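Long-range contacts in L544 (Acanthamoeba polyphaga mimivirus, PDB 4AMQ), which is a virion-associated nucleotidyl transferase, probably a metal-dependent enzyme that pairs a nucleotidyltransferase domain with a helical domain and may serve in transcription-coupled DNA repair: residues A[242-248]-A[356-361]; A[248-252]-A[265-270]; A[275-279]-A[312-316]. One frame throughout, in Å; residues are numbered along the deposited sequence.

Interaction 1. Residues A[242-248]-A[356-361]; sequences KEYYFML and VNKQSK
The side chains of E243 and N357 run alongside each other, the CB of E243 3.8 Å from OD1 of N357 and their carboxylate and amide planes 78° apart. E243 centres an inverse gamma turn, and the chain bends there past the tip of the asparagine. Y244 follows, its ring laid along K361, whose chain runs extended until a bend at chi4 turns NZ toward OH of Y244. CG of K361 stands 3.8 Å from the ring centroid, a CH-pi contact over one face, while the carbonyl oxygen of K242 covers the opposite face and O of N357 lies at the edge. At the far end NZ of K361 gives a weak hydrogen bond of 3.3 Å to OH of Y244. The amide N of Y245 donates to OD1 of N357, 3.0 Å away, its N-H directed at a lone pair within the amide plane. A chi1 of 174° turns the ring of Y245 away from its own amide nitrogen and onto V356, whose CG2 sits 3.9 Å from its centroid. CB of Y245 also meets OG of S360 at 3.4 Å, and that hydroxyl is turned back to O of V356 within helix 334-368. The phenol end is held by O of I269. One asparagine amide thus satisfies a backbone N-H of the type I turn from Y245 to L248, and pins this non-regular run to the long helix between two aromatic–aliphatic contacts.

Interaction 2. Residues A[248-252]-A[265-270]; sequences LFPLR and LEYIIE
R252 leaves its helix with CG pointing away from its own amide nitrogen and stays extended until a bend at chi3 of 60°, which turns the guanidinium across I269 toward two glutamates one helical turn apart. E266 bends at chi2 to bring OE1 up beside the arginine, and E270 curls round from the next turn. Both carboxylates engage the same nitrogen. NH1 of R252 lies 2.9 Å from OE2 of E270 in a nearly straight bond (175°), which lies in the guanidinium plane and uses the anti lone pair of that oxygen; the two flat groups are close to coplanar. The second salt bridge, from NH1 of R252 to OE1 of E266 at 2.8 Å, is more bent and meets its oxygen from above the carboxylate plane. CD1 of I269 lies over one face of the guanidinium, toward its rim, 3.8 Å from NE of R252; the side chain of R252 is a knob in the hole formed by L265, E266, I269 and E270.

Beneath this polar end the helices, antiparallel at 153° with axes 10.4 Å apart, close on aliphatic groups. CD1 of L265 reaches the backbone of R252, 3.6 Å from its CA, and CD1 of L248 meets CG2 of I268 at 4.0 Å. F249 also closes on I269: its CZ is 3.6 Å from CG2 of I269, and CD1 of I269 lies over one face of its ring.

R59 bridges to both glutamates, which puts the like-charged R252 and R59 close together, and K277 pairs with E270. Such a gathering of positive groups would be expected to favour ionised carboxylates at E266 and E270, whose negative charge probably offsets R252, R59 and K277 together. The network also ties this pair of antiparallel helices to R59, which directly follows helix 55-58.

Interaction 3. Residues A[275-279]-A[312-316]; sequences LYKQL and RKLNG
L314 lays one methyl over the face of the Y276 ring, and the two side chains pass one another head to tail. CD2 of L314 sits almost exactly over the middle of the phenol ring, 3.5 Å from its centroid and 7° off the normal, a CH-pi contact. The other methyl, CD1, runs head-on into CD1 of L279 at 3.5 Å, a tight packing of two branch tips. L275 closes the group: its CG is 3.9 Å from CD2 of L314, and its CD2 crosses K313 at about a right angle, with CB of K313 3.7 Å away. CG of Y276 stands anti to its carbonyl carbon (chi1 -66°), which sends the ring out alongside the loop until OH accepts from N of N315, 2.9 Å away and 152° at the hydrogen. A water, 3.2 Å from OH of Y276, takes a hydrogen bond from that hydroxyl and donates to both O of K313 and OD1 of N315.

The loop between helices 297-311 and 319-331 is thereby seated on the first turns of helix 274-292. Helix 334-368 flanks Y276 and L279 through S355, V356 and I352, whereas I307 and I311 of helix 297-311 also pack on L279.

All three contacts belong to the helical part of the protein, and each touches the other two. Interactions 1 and 2 share L248 and are joined again between Y245 and I269, with OH of Y245 2.9 Å from O of I269. Interactions 1 and 3 meet where NE2 of Q359 lies 3.0 Å from OH of Y276, a probable hydrogen bond. NZ of K277, 2.7 Å from OE1 of E270, joins interactions 2 and 3 across the successive helices 259-272 and 274-292. Interaction 2 comes nearer the manganese ions than interaction 1: the side chain of E270 is about 9 Å from one, that of F246 about 12 Å. D66, D68 and D213 bind manganese there.

Interaction 1. Residues A[242-248]-A[356-361]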
loop_
_atom_site.group_PDB
_atom_site.type_symbol
_atom_site.label_atom_id
_atom_site.label_comp_id
_atom_site.label_asym_id
_atom_site.label_seq_id
_atom_site.Cartn_x
_atom_site.Cartn_y
_atom_site.Cartn_z
ATOM N N LYS A 242 18.033 -10.612 -3.104
ATOM C CA LYS A 242 18.926 -9.705 -3.818
ATOM C C LYS A 242 18.158 -8.556 -4.477
ATOM O O LYS A 242 18.515 -8.101 -5.565
ATOM C CB LYS A 242 19.763 -10.468 -4.851
ATOM C CG LYS A 242 20.802 -11.398 -4.232
ATOM C CD LYS A 242 21.067 -12.606 -5.119
ATOM C CE LYS A 242 21.418 -13.840 -4.295
ATOM N NZ LYS A 242 22.878 -14.043 -4.150
ATOM N N GLU A 243 17.097 -8.097 -3.815
ATOM C CA GLU A 243 16.366 -6.914 -4.258
ATOM C C GLU A 243 17.169 -5.675 -3.873
ATOM O O GLU A 243 16.867 -5.010 -2.881
ATOM C CB GLU A 243 14.980 -6.856 -3.611
ATOM C CG GLU A 243 14.048 -7.997 -3.991
ATOM C CD GLU A 243 14.237 -9.228 -3.128
ATOM O OE1 GLU A 243 15.042 -9.174 -2.174
ATOM O OE2 GLU A 243 13.576 -10.253 -3.402
ATOM N N TYR A 244 18.186 -5.369 -4.670
ATOM C CA TYR A 244 19.194 -4.377 -4.300
ATOM C C TYR A 244 18.666 -2.955 -4.128
ATOM O O TYR A 244 19.242 -2.164 -3.386
ATOM C CB TYR A 244 20.355 -4.408 -5.296
ATOM C CG TYR A 244 21.111 -5.719 -5.275
ATOM C CD1 TYR A 244 21.617 -6.229 -4.086
ATOM C CD2 TYR A 244 21.296 -6.458 -6.438
ATOM C CE1 TYR A 244 22.301 -7.431 -4.056
ATOM C CE2 TYR A 244 21.977 -7.663 -6.419
ATOM C CZ TYR A 244 22.478 -8.144 -5.226
ATOM O OH TYR A 244 23.156 -9.341 -5.201
ATOM N N TYR A 245 17.578 -2.628 -4.816
ATOM C CA TYR A 245 16.972 -1.311 -4.666
ATOM C C TYR A 245 16.311 -1.166 -3.299
ATOM O O TYR A 245 16.480 -0.154 -2.618
ATOM C CB TYR A 245 15.945 -1.056 -5.765
ATOM C CG TYR A 245 15.187 0.234 -5.576
ATOM C CD1 TYR A 245 15.829 1.458 -5.692
ATOM C CD2 TYR A 245 13.831 0.231 -5.278
ATOM C CE1 TYR A 245 15.148 2.638 -5.520
ATOM C CE2 TYR A 245 13.135 1.414 -5.106
ATOM C CZ TYR A 245 13.800 2.613 -5.231
ATOM O OH TYR A 245 13.119 3.796 -5.064
ATOM N N PHE A 246 15.560 -2.185 -2.901
ATOM C CA PHE A 246 14.855 -2.147 -1.629
ATOM C C PHE A 246 15.789 -2.386 -0.442
ATOM O O PHE A 246 15.465 -2.038 0.694
ATOM C CB PHE A 246 13.684 -3.133 -1.638
ATOM C CG PHE A 246 12.600 -2.761 -2.614
ATOM C CD1 PHE A 246 11.639 -1.821 -2.274
ATOM C CD2 PHE A 246 12.555 -3.332 -3.876
ATOM C CE1 PHE A 246 10.646 -1.465 -3.171
ATOM C CE2 PHE A 246 11.566 -2.979 -4.776
ATOM C CZ PHE A 246 10.608 -2.047 -4.423
ATOM N N MET A 247 16.956 -2.960 -0.715
ATOM C CA MET A 247 17.963 -3.168 0.318
ATOM C C MET A 247 18.694 -1.869 0.646
ATOM O O MET A 247 19.443 -1.801 1.617
ATOM C CB MET A 247 18.952 -4.254 -0.109
ATOM C CG MET A 247 18.310 -5.627 -0.271
ATOM S SD MET A 247 19.256 -6.750 -1.321
ATOM C CE MET A 247 20.697 -7.048 -0.297
ATOM N N LEU A 248 18.472 -0.838 -0.167
ATOM C CA LEU A 248 19.008 0.488 0.122
ATOM C C LEU A 248 18.247 1.141 1.273
ATOM O O LEU A 248 18.785 1.996 1.972
ATOM C CB LEU A 248 18.932 1.391 -1.113
ATOM C CG LEU A 248 19.819 1.066 -2.316
ATOM C CD1 LEU A 248 19.500 2.010 -3.463
ATOM C CD2 LEU A 248 21.294 1.145 -1.953
ATOM N N VAL A 356 15.231 -2.137 -11.708
ATOM C CA VAL A 356 15.684 -1.209 -10.679
ATOM C C VAL A 356 16.682 -1.874 -9.728
ATOM O O VAL A 356 17.638 -1.247 -9.279
ATOM C CB VAL A 356 14.508 -0.584 -9.894
ATOM C CG1 VAL A 356 13.914 -1.584 -8.907
ATOM C CG2 VAL A 356 14.964 0.675 -9.176
ATOM N N ASN A 357 16.457 -3.149 -9.436
ATOM C CA ASN A 357 17.376 -3.916 -8.605
ATOM C C ASN A 357 18.753 -4.045 -9.250
ATOM O O ASN A 357 19.777 -3.946 -8.573
ATOM C CB ASN A 357 16.795 -5.299 -8.305
ATOM C CG ASN A 357 15.667 -5.245 -7.296
ATOM O OD1 ASN A 357 15.686 -4.425 -6.380
ATOM N ND2 ASN A 357 14.679 -6.117 -7.456
ATOM N N LYS A 358 18.766 -4.261 -10.562
ATOM C CA LYS A 358 20.011 -4.386 -11.312
ATOM C C LYS A 358 20.804 -3.084 -11.282
ATOM O O LYS A 358 22.007 -3.087 -11.030
ATOM C CB LYS A 358 19.723 -4.776 -12.764
ATOM C CG LYS A 358 20.972 -5.001 -13.602
ATOM C CD LYS A 358 20.675 -4.884 -15.089
ATOM C CE LYS A 358 21.857 -5.356 -15.923
ATOM N NZ LYS A 358 23.136 -4.724 -15.493
ATOM N N GLN A 359 20.122 -1.975 -11.542
ATOM C CA GLN A 359 20.764 -0.667 -11.564
ATOM C C GLN A 359 21.134 -0.192 -10.164
ATOM O O GLN A 359 21.828 0.813 -10.006
ATOM C CB GLN A 359 19.850 0.369 -12.221
ATOM C CG GLN A 359 19.489 0.074 -13.667
ATOM C CD GLN A 359 18.505 1.079 -14.225
ATOM O OE1 GLN A 359 18.825 2.257 -14.393
ATOM N NE2 GLN A 359 17.289 0.623 -14.502
ATOM N N SER A 360 20.664 -0.913 -9.149
ATOM C CA SER A 360 20.867 -0.500 -7.762
ATOM C C SER A 360 22.001 -1.256 -7.071
ATOM O O SER A 360 22.520 -0.803 -6.055
ATOM C CB SER A 360 19.576 -0.669 -6.957
ATOM O OG SER A 360 18.639 0.341 -7.276
ATOM N N LYS A 361 22.380 -2.402 -7.628
ATOM C CA LYS A 361 23.329 -3.303 -6.977
ATOM C C LYS A 361 24.628 -2.625 -6.565
ATOM O O LYS A 361 25.168 -2.909 -5.496
ATOM C CB LYS A 361 23.629 -4.509 -7.872
ATOM C CG LYS A 361 24.676 -5.460 -7.302
ATOM C CD LYS A 361 24.837 -6.705 -8.164
ATOM C CE LYS A 361 26.019 -7.543 -7.700
ATOM N NZ LYS A 361 25.927 -7.928 -6.260
#

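Interaction 2. Residues A[248-252]-A[265-270]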
loop_
_atom_site.group_PDB
_atom_site.type_symbol
_atom_site.label_atom_id
_atom_site.label_comp_id
_atom_site.label_asym_id
_atom_site.label_seq_id
_atom_site.Cartn_x
_atom_site.Cartn_y
_atom_site.Cartn_z
ATOM N N LEU A 248 18.472 -0.838 -0.167
ATOM C CA LEU A 248 19.008 0.488 0.122
ATOM C C LEU A 248 18.247 1.141 1.273
ATOM O O LEU A 248 18.785 1.996 1.972
ATOM C CB LEU A 248 18.932 1.391 -1.113
ATOM C CG LEU A 248 19.819 1.066 -2.316
ATOM C CD1 LEU A 248 19.500 2.010 -3.463
ATOM C CD2 LEU A 248 21.294 1.145 -1.953
ATOM N N PHE A 249 16.990 0.738 1.453
ATOM C CA PHE A 249 16.134 1.303 2.494
ATOM C C PHE A 249 16.653 1.013 3.908
ATOM O O PHE A 249 16.649 1.899 4.762
ATOM C CB PHE A 249 14.686 0.817 2.338
ATOM C CG PHE A 249 13.962 1.420 1.162
ATOM C CD1 PHE A 249 14.381 1.169 -0.134
ATOM C CD2 PHE A 249 12.862 2.243 1.357
ATOM C CE1 PHE A 249 13.712 1.728 -1.216
ATOM C CE2 PHE A 249 12.194 2.803 0.281
ATOM C CZ PHE A 249 12.618 2.543 -1.006
ATOM N N PRO A 250 17.085 -0.231 4.169
ATOM C CA PRO A 250 17.744 -0.473 5.461
ATOM C C PRO A 250 19.011 0.370 5.604
ATOM O O PRO A 250 19.294 0.878 6.689
ATOM C CB PRO A 250 18.102 -1.960 5.400
ATOM C CG PRO A 250 17.102 -2.547 4.459
ATOM C CD PRO A 250 16.852 -1.481 3.425
ATOM N N LEU A 251 19.758 0.529 4.514
ATOM C CA LEU A 251 20.974 1.335 4.545
ATOM C C LEU A 251 20.665 2.792 4.867
ATOM O O LEU A 251 21.386 3.431 5.629
ATOM C CB LEU A 251 21.731 1.238 3.218
ATOM C CG LEU A 251 22.221 -0.147 2.793
ATOM C CD1 LEU A 251 23.068 -0.044 1.534
ATOM C CD2 LEU A 251 23.005 -0.812 3.915
ATOM N N ARG A 252 19.591 3.318 4.285
ATOM C CA ARG A 252 19.203 4.701 4.537
ATOM C C ARG A 252 18.862 4.897 6.011
ATOM O O ARG A 252 19.177 5.931 6.598
ATOM C CB ARG A 252 18.031 5.124 3.645
ATOM C CG ARG A 252 17.585 6.568 3.865
ATOM C CD ARG A 252 16.569 7.019 2.824
ATOM N NE ARG A 252 15.363 6.196 2.833
ATOM C CZ ARG A 252 14.324 6.380 2.024
ATOM N NH1 ARG A 252 14.335 7.364 1.132
ATOM N NH2 ARG A 252 13.272 5.578 2.108
ATOM N N LEU A 265 21.885 8.812 -0.329
ATOM C CA LEU A 265 20.928 7.713 -0.379
ATOM C C LEU A 265 19.526 8.212 -0.717
ATOM O O LEU A 265 18.800 7.568 -1.474
ATOM C CB LEU A 265 20.932 6.923 0.934
ATOM C CG LEU A 265 22.051 5.885 1.044
ATOM C CD1 LEU A 265 22.051 5.219 2.409
ATOM C CD2 LEU A 265 21.915 4.849 -0.062
ATOM N N GLU A 266 19.155 9.362 -0.162
ATOM C CA GLU A 266 17.855 9.953 -0.450
ATOM C C GLU A 266 17.756 10.300 -1.933
ATOM O O GLU A 266 16.730 10.062 -2.570
ATOM C CB GLU A 266 17.629 11.203 0.399
ATOM C CG GLU A 266 16.238 11.814 0.262
ATOM C CD GLU A 266 15.168 11.033 1.014
ATOM O OE1 GLU A 266 15.454 9.909 1.479
ATOM O OE2 GLU A 266 14.035 11.546 1.142
ATOM N N TYR A 267 18.828 10.861 -2.479
ATOM C CA TYR A 267 18.864 11.200 -3.893
ATOM C C TYR A 267 18.704 9.956 -4.758
ATOM O O TYR A 267 17.910 9.938 -5.697
ATOM C CB TYR A 267 20.165 11.919 -4.249
ATOM C CG TYR A 267 20.319 12.148 -5.734
ATOM C CD1 TYR A 267 19.831 13.300 -6.335
ATOM C CD2 TYR A 267 20.943 11.205 -6.538
ATOM C CE1 TYR A 267 19.963 13.507 -7.694
ATOM C CE2 TYR A 267 21.081 11.402 -7.895
ATOM C CZ TYR A 267 20.589 12.554 -8.469
ATOM O OH TYR A 267 20.728 12.748 -9.824
ATOM N N ILE A 268 19.465 8.918 -4.432
ATOM C CA ILE A 268 19.447 7.676 -5.196
ATOM C C ILE A 268 18.073 7.015 -5.180
ATOM O O ILE A 268 17.534 6.651 -6.228
ATOM C CB ILE A 268 20.489 6.682 -4.654
ATOM C CG1 ILE A 268 21.895 7.277 -4.768
ATOM C CG2 ILE A 268 20.405 5.358 -5.396
ATOM C CD1 ILE A 268 22.964 6.453 -4.092
ATOM N N ILE A 269 17.516 6.866 -3.984
ATOM C CA ILE A 269 16.233 6.201 -3.803
ATOM C C ILE A 269 15.075 7.015 -4.379
ATOM O O ILE A 269 14.235 6.483 -5.106
ATOM C CB ILE A 269 15.969 5.912 -2.308
ATOM C CG1 ILE A 269 17.041 4.965 -1.755
ATOM C CG2 ILE A 269 14.576 5.334 -2.106
ATOM C CD1 ILE A 269 16.964 4.743 -0.258
ATOM N N GLU A 270 15.049 8.309 -4.071
ATOM C CA GLU A 270 13.883 9.143 -4.352
ATOM C C GLU A 270 13.941 9.939 -5.663
ATOM O O GLU A 270 12.903 10.316 -6.209
ATOM C CB GLU A 270 13.621 10.091 -3.177
ATOM C CG GLU A 270 13.480 9.392 -1.830
ATOM C CD GLU A 270 12.289 8.449 -1.779
ATOM O OE1 GLU A 270 11.503 8.421 -2.750
ATOM O OE2 GLU A 270 12.134 7.738 -0.762
#

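Interaction 3. Residues A[275-279]-A[312-316]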
loop_
_atom_site.group_PDB
_atom_site.type_symbol
_atom_site.label_atom_id
_atom_site.label_comp_id
_atom_site.label_asym_id
_atom_site.label_seq_id
_atom_site.Cartn_x
_atom_site.Cartn_y
_atom_site.Cartn_z
ATOM N N LEU A 275 11.090 7.193 -10.009
ATOM C CA LEU A 275 9.999 6.839 -10.921
ATOM C C LEU A 275 9.754 5.329 -10.967
ATOM O O LEU A 275 8.622 4.882 -11.149
ATOM C CB LEU A 275 10.254 7.393 -12.328
ATOM C CG LEU A 275 9.136 7.162 -13.354
ATOM C CD1 LEU A 275 7.785 7.598 -12.802
ATOM C CD2 LEU A 275 9.438 7.873 -14.673
ATOM N N TYR A 276 10.817 4.549 -10.804
ATOM C CA TYR A 276 10.685 3.099 -10.711
ATOM C C TYR A 276 9.789 2.715 -9.536
ATOM O O TYR A 276 8.933 1.843 -9.657
ATOM C CB TYR A 276 12.052 2.436 -10.538
ATOM C CG TYR A 276 12.978 2.571 -11.726
ATOM C CD1 TYR A 276 13.693 3.739 -11.940
ATOM C CD2 TYR A 276 13.147 1.525 -12.624
ATOM C CE1 TYR A 276 14.543 3.868 -13.017
ATOM C CE2 TYR A 276 13.999 1.647 -13.707
ATOM C CZ TYR A 276 14.694 2.822 -13.897
ATOM O OH TYR A 276 15.546 2.959 -14.968
ATOM N N LYS A 277 10.000 3.365 -8.396
ATOM C CA LYS A 277 9.220 3.072 -7.197
ATOM C C LYS A 277 7.775 3.540 -7.350
ATOM O O LYS A 277 6.846 2.856 -6.925
ATOM C CB LYS A 277 9.873 3.698 -5.954
ATOM C CG LYS A 277 8.999 3.697 -4.708
ATOM C CD LYS A 277 9.835 3.812 -3.432
ATOM C CE LYS A 277 10.687 5.073 -3.403
ATOM N NZ LYS A 277 9.867 6.307 -3.247
ATOM N N GLN A 278 7.591 4.702 -7.969
ATOM C CA GLN A 278 6.256 5.270 -8.127
ATOM C C GLN A 278 5.400 4.399 -9.042
ATOM O O GLN A 278 4.220 4.184 -8.777
ATOM C CB GLN A 278 6.332 6.705 -8.661
ATOM C CG GLN A 278 5.025 7.481 -8.526
ATOM C CD GLN A 278 4.970 8.700 -9.429
ATOM O OE1 GLN A 278 5.081 8.588 -10.652
ATOM N NE2 GLN A 278 4.794 9.872 -8.831
ATOM N N LEU A 279 6.003 3.895 -10.114
ATOM C CA LEU A 279 5.304 3.012 -11.042
ATOM C C LEU A 279 4.903 1.683 -10.404
ATOM O O LEU A 279 3.866 1.119 -10.748
ATOM C CB LEU A 279 6.138 2.773 -12.304
ATOM C CG LEU A 279 6.070 3.889 -13.347
ATOM C CD1 LEU A 279 7.035 3.615 -14.493
ATOM C CD2 LEU A 279 4.644 4.052 -13.866
ATOM N N ARG A 312 8.381 4.865 -20.475
ATOM C CA ARG A 312 9.392 5.150 -21.487
ATOM C C ARG A 312 10.555 5.951 -20.910
ATOM O O ARG A 312 11.619 6.047 -21.524
ATOM C CB ARG A 312 8.772 5.904 -22.667
ATOM C CG ARG A 312 7.645 5.157 -23.363
ATOM C CD ARG A 312 6.824 6.086 -24.238
ATOM N NE ARG A 312 5.770 5.364 -24.940
ATOM C CZ ARG A 312 5.953 4.701 -26.077
ATOM N NH1 ARG A 312 7.153 4.669 -26.642
ATOM N NH2 ARG A 312 4.937 4.068 -26.647
ATOM N N LYS A 313 10.345 6.526 -19.731
ATOM C CA LYS A 313 11.388 7.290 -19.057
ATOM C C LYS A 313 12.360 6.365 -18.333
ATOM O O LYS A 313 13.465 6.771 -17.973
ATOM C CB LYS A 313 10.781 8.285 -18.067
ATOM C CG LYS A 313 9.749 9.229 -18.667
ATOM C CD LYS A 313 9.536 10.433 -17.762
ATOM C CE LYS A 313 8.487 11.382 -18.317
ATOM N NZ LYS A 313 7.102 10.896 -18.065
ATOM N N LEU A 314 11.942 5.122 -18.124
ATOM C CA LEU A 314 12.765 4.141 -17.426
ATOM C C LEU A 314 13.803 3.520 -18.356
ATOM O O LEU A 314 13.767 3.729 -19.570
ATOM C CB LEU A 314 11.892 3.040 -16.825
ATOM C CG LEU A 314 10.818 3.460 -15.822
ATOM C CD1 LEU A 314 10.162 2.226 -15.226
ATOM C CD2 LEU A 314 11.414 4.332 -14.727
ATOM N N ASN A 315 14.725 2.756 -17.776
ATOM C CA ASN A 315 15.738 2.051 -18.552
ATOM C C ASN A 315 15.750 0.559 -18.237
ATOM O O ASN A 315 15.563 0.161 -17.086
ATOM C CB ASN A 315 17.123 2.656 -18.304
ATOM C CG ASN A 315 17.210 4.111 -18.734
ATOM O OD1 ASN A 315 17.396 5.004 -17.906
ATOM N ND2 ASN A 315 17.081 4.355 -20.033
ATOM N N GLY A 316 15.964 -0.262 -19.262
ATOM C CA GLY A 316 16.050 -1.702 -19.087
ATOM C C GLY A 316 14.711 -2.417 -19.111
ATOM O O GLY A 316 14.610 -3.577 -18.710
HETATM O O HOH W 1 15.631 6.018 -15.877
#